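Long-range contact in 33 kDa chaperonin (Thermotoga maritima, PDB 1VQ0), which probably acts as a redox-regulated molecular chaperone that protects thermally unfolding and oxidatively damaged proteins from irreversible aggregation: residues D115-V127 and V138-L152. Residues are numbered along the deposited sequence; the frame is centred on the assembly and turned at random.
Sequences DVAGAIGQGVLRV and VSQVPLVSGEIAEDL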
# COMPACT_ATOMS: atom_id res chain seq x y z
N ASP A 115 -10.24 -25.80 -3.15
CA ASP A 115 -10.48 -24.86 -2.05
C ASP A 115 -9.45 -23.76 -2.05
O ASP A 115 -8.59 -23.66 -1.17
CB ASP A 115 -10.50 -25.58 -0.71
CG ASP A 115 -11.00 -24.72 0.39
OD1 ASP A 115 -11.57 -23.62 0.11
OD2 ASP A 115 -10.88 -25.09 1.57
N VAL A 116 -9.58 -22.90 -3.06
CA VAL A 116 -8.71 -21.73 -3.19
C VAL A 116 -8.78 -20.84 -1.95
O VAL A 116 -7.74 -20.48 -1.37
CB VAL A 116 -9.05 -20.98 -4.49
CG1 VAL A 116 -8.29 -19.66 -4.61
CG2 VAL A 116 -8.75 -21.89 -5.68
N ALA A 117 -10.00 -20.53 -1.48
CA ALA A 117 -10.22 -19.67 -0.32
C ALA A 117 -9.54 -20.29 0.92
O ALA A 117 -8.86 -19.61 1.69
CB ALA A 117 -11.73 -19.44 -0.09
N GLY A 118 -9.71 -21.58 1.11
CA GLY A 118 -9.08 -22.30 2.21
C GLY A 118 -7.57 -22.28 2.06
O GLY A 118 -6.83 -22.13 3.02
N ALA A 119 -7.07 -22.43 0.83
CA ALA A 119 -5.61 -22.44 0.66
C ALA A 119 -5.02 -21.10 1.11
O ALA A 119 -3.96 -21.04 1.69
CB ALA A 119 -5.25 -22.70 -0.77
N ILE A 120 -5.72 -20.00 0.79
CA ILE A 120 -5.21 -18.65 1.11
C ILE A 120 -5.48 -18.25 2.55
O ILE A 120 -4.65 -17.61 3.23
CB ILE A 120 -5.81 -17.64 0.11
CG1 ILE A 120 -5.22 -17.88 -1.28
CG2 ILE A 120 -5.62 -16.16 0.63
CD1 ILE A 120 -5.95 -17.14 -2.38
N GLY A 121 -6.66 -18.58 3.03
CA GLY A 121 -7.05 -18.20 4.38
C GLY A 121 -7.31 -16.70 4.52
O GLY A 121 -7.61 -16.01 3.53
N GLN A 122 -7.17 -16.24 5.73
CA GLN A 122 -7.39 -14.86 6.15
C GLN A 122 -6.17 -14.06 5.77
O GLN A 122 -5.06 -14.45 6.11
CB GLN A 122 -7.50 -14.75 7.68
CG GLN A 122 -8.69 -15.41 8.32
CD GLN A 122 -9.92 -15.18 7.54
OE1 GLN A 122 -10.43 -14.05 7.51
NE2 GLN A 122 -10.37 -16.21 6.83
N GLY A 123 -6.39 -12.93 5.13
CA GLY A 123 -5.29 -12.11 4.71
C GLY A 123 -5.65 -10.95 3.81
O GLY A 123 -6.74 -10.40 3.89
N VAL A 124 -4.68 -10.55 2.99
CA VAL A 124 -4.72 -9.27 2.29
C VAL A 124 -4.31 -9.44 0.81
O VAL A 124 -3.65 -10.40 0.41
CB VAL A 124 -3.74 -8.19 2.96
CG1 VAL A 124 -4.02 -8.04 4.36
CG2 VAL A 124 -2.26 -8.52 2.79
N LEU A 125 -4.72 -8.47 0.01
CA LEU A 125 -4.29 -8.39 -1.37
C LEU A 125 -3.57 -7.05 -1.62
O LEU A 125 -4.06 -6.03 -1.24
CB LEU A 125 -5.49 -8.56 -2.27
CG LEU A 125 -5.32 -8.42 -3.79
CD1 LEU A 125 -6.55 -9.04 -4.49
CD2 LEU A 125 -5.22 -7.01 -4.18
N ARG A 126 -2.39 -7.16 -2.21
CA ARG A 126 -1.52 -6.07 -2.63
C ARG A 126 -1.38 -6.02 -4.14
O ARG A 126 -1.27 -7.05 -4.76
CB ARG A 126 -0.10 -6.22 -2.04
CG ARG A 126 -0.04 -5.81 -0.67
CD ARG A 126 1.31 -5.78 0.01
NE ARG A 126 1.77 -7.12 0.19
CZ ARG A 126 1.64 -7.86 1.27
NH1 ARG A 126 1.09 -7.41 2.36
NH2 ARG A 126 2.13 -9.08 1.25
N VAL A 127 -1.39 -4.81 -4.69
CA VAL A 127 -1.02 -4.53 -6.08
C VAL A 127 0.12 -3.52 -6.10
O VAL A 127 0.01 -2.40 -5.56
CB VAL A 127 -2.21 -4.12 -6.92
CG1 VAL A 127 -1.78 -3.69 -8.36
CG2 VAL A 127 -3.20 -5.29 -6.94
N VAL A 138 2.16 1.08 -4.35
CA VAL A 138 1.65 -0.14 -3.71
C VAL A 138 0.32 0.17 -3.01
O VAL A 138 0.19 1.17 -2.29
CB VAL A 138 2.56 -0.74 -2.61
CG1 VAL A 138 2.01 -2.11 -2.16
CG2 VAL A 138 4.02 -0.81 -3.00
N SER A 139 -0.65 -0.72 -3.20
CA SER A 139 -1.94 -0.55 -2.60
C SER A 139 -2.35 -1.88 -2.03
O SER A 139 -2.26 -2.87 -2.69
CB SER A 139 -2.89 0.07 -3.65
OG SER A 139 -4.24 0.07 -3.18
N GLN A 140 -2.78 -1.87 -0.76
CA GLN A 140 -3.19 -3.05 0.01
C GLN A 140 -4.63 -2.95 0.53
O GLN A 140 -5.04 -1.96 1.08
CB GLN A 140 -2.24 -3.32 1.17
CG GLN A 140 -2.59 -4.59 1.95
CD GLN A 140 -1.74 -4.80 3.19
OE1 GLN A 140 -0.53 -4.84 3.07
NE2 GLN A 140 -2.37 -4.89 4.39
N VAL A 141 -5.39 -4.01 0.29
CA VAL A 141 -6.78 -4.09 0.73
C VAL A 141 -7.00 -5.45 1.43
O VAL A 141 -6.32 -6.41 1.10
CB VAL A 141 -7.78 -3.86 -0.45
CG1 VAL A 141 -7.62 -2.48 -1.05
CG2 VAL A 141 -7.70 -4.96 -1.49
N PRO A 142 -7.96 -5.53 2.34
CA PRO A 142 -8.30 -6.79 2.92
C PRO A 142 -8.97 -7.68 1.89
O PRO A 142 -9.55 -7.16 0.94
CB PRO A 142 -9.22 -6.44 4.09
CG PRO A 142 -9.68 -5.01 3.83
CD PRO A 142 -8.82 -4.45 2.79
N LEU A 143 -8.80 -9.00 2.03
CA LEU A 143 -9.43 -9.93 1.09
C LEU A 143 -10.92 -9.87 1.36
O LEU A 143 -11.34 -9.61 2.46
CB LEU A 143 -8.92 -11.35 1.27
CG LEU A 143 -7.52 -11.64 0.82
CD1 LEU A 143 -7.10 -13.09 1.37
CD2 LEU A 143 -7.37 -11.56 -0.73
N VAL A 144 -11.69 -10.03 0.31
CA VAL A 144 -13.11 -10.10 0.35
C VAL A 144 -13.62 -11.55 0.52
O VAL A 144 -14.59 -11.77 1.21
CB VAL A 144 -13.69 -9.59 -1.01
CG1 VAL A 144 -15.16 -10.10 -1.21
CG2 VAL A 144 -13.64 -8.10 -1.04
N SER A 145 -13.06 -12.48 -0.25
CA SER A 145 -13.50 -13.90 -0.26
C SER A 145 -12.36 -14.87 -0.41
O SER A 145 -12.51 -16.02 -0.03
CB SER A 145 -14.45 -14.19 -1.41
OG SER A 145 -13.83 -14.11 -2.68
N GLY A 146 -11.24 -14.47 -0.97
CA GLY A 146 -10.10 -15.41 -1.13
C GLY A 146 -10.18 -16.33 -2.35
O GLY A 146 -9.37 -17.22 -2.46
N GLU A 147 -11.15 -16.08 -3.25
CA GLU A 147 -11.30 -16.73 -4.52
C GLU A 147 -10.49 -16.05 -5.61
O GLU A 147 -10.50 -16.51 -6.73
CB GLU A 147 -12.78 -16.62 -4.98
CG GLU A 147 -13.81 -17.27 -4.06
CD GLU A 147 -13.65 -18.76 -3.98
OE1 GLU A 147 -13.29 -19.37 -5.00
OE2 GLU A 147 -13.90 -19.31 -2.89
N ILE A 148 -9.89 -14.89 -5.30
CA ILE A 148 -9.04 -14.10 -6.22
C ILE A 148 -9.81 -13.14 -7.17
O ILE A 148 -9.55 -11.95 -7.17
CB ILE A 148 -7.94 -15.00 -6.96
CG1 ILE A 148 -7.12 -15.73 -5.89
CG2 ILE A 148 -6.93 -14.14 -7.82
CD1 ILE A 148 -6.14 -16.74 -6.39
N ALA A 149 -10.74 -13.66 -7.97
CA ALA A 149 -11.49 -12.82 -8.91
C ALA A 149 -12.07 -11.65 -8.15
O ALA A 149 -11.74 -10.48 -8.42
CB ALA A 149 -12.62 -13.61 -9.66
N GLU A 150 -12.86 -11.99 -7.16
CA GLU A 150 -13.64 -10.96 -6.43
C GLU A 150 -12.76 -10.02 -5.60
O GLU A 150 -13.11 -8.87 -5.41
CB GLU A 150 -14.68 -11.61 -5.50
CG GLU A 150 -15.76 -10.64 -5.10
CD GLU A 150 -16.77 -11.21 -4.13
OE1 GLU A 150 -16.61 -12.39 -3.78
OE2 GLU A 150 -17.68 -10.43 -3.71
N ASP A 151 -11.71 -10.59 -5.02
CA ASP A 151 -10.71 -9.83 -4.30
C ASP A 151 -10.09 -8.74 -5.20
O ASP A 151 -9.97 -7.61 -4.78
CB ASP A 151 -9.64 -10.73 -3.78
CG ASP A 151 -10.17 -11.86 -2.92
OD1 ASP A 151 -10.89 -11.62 -1.91
OD2 ASP A 151 -9.83 -13.01 -3.18
N LEU A 152 -9.80 -9.09 -6.45
CA LEU A 152 -9.20 -8.20 -7.43
C LEU A 152 -10.18 -7.18 -7.91
O LEU A 152 -9.85 -6.01 -8.02
CB LEU A 152 -8.67 -8.94 -8.66
CG LEU A 152 -7.30 -8.51 -9.19
CD1 LEU A 152 -7.16 -8.82 -10.55
CD2 LEU A 152 -6.95 -7.18 -9.07
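At the edge of the Arg126 guanidinium, in its plane, sits Gln140 OE1, which accepts from NH1 at 3.1 Å; the guanidinium and amide planes are 65° apart, and NH1 approaches from above the amide plane. Val124 lies against the other end of the amide, CG1 3.6 Å from Gln140 NE2. Gln140 reaches both neighbours because CG is anti to the backbone N (chi1 -177°) and the chain runs on extended beside Arg126. NH2 of Arg126 forms salt bridges with Glu77 and Asp75 of the adjoining strand. Strands 123-130 and 137-142 form an antiparallel beta hairpin; Leu125 N to Val141 O is 2.8 Å. On the face carrying Leu125 and Val141, Leu125 CD1 rests 3.6 Å from Asp151 CB. Leu143 CD1 packs tightly on Ile120 CG2 (3.5 Å), while Ile148 meets Val116 and Ile120 at about right angles. Asp151 OD1 collects the amides of Val144, Ser145 and Gly146, and OD2 that of Ile148. Residues 138-140 also pair with a strand of the second subunit, continuing the sheet across the interface. The buried carboxylate, which accepts four backbone N-H bonds, ties residues 144-148 to the first turn of helix 149-160, and the N-H groups and helix start would probably favour its ionised form.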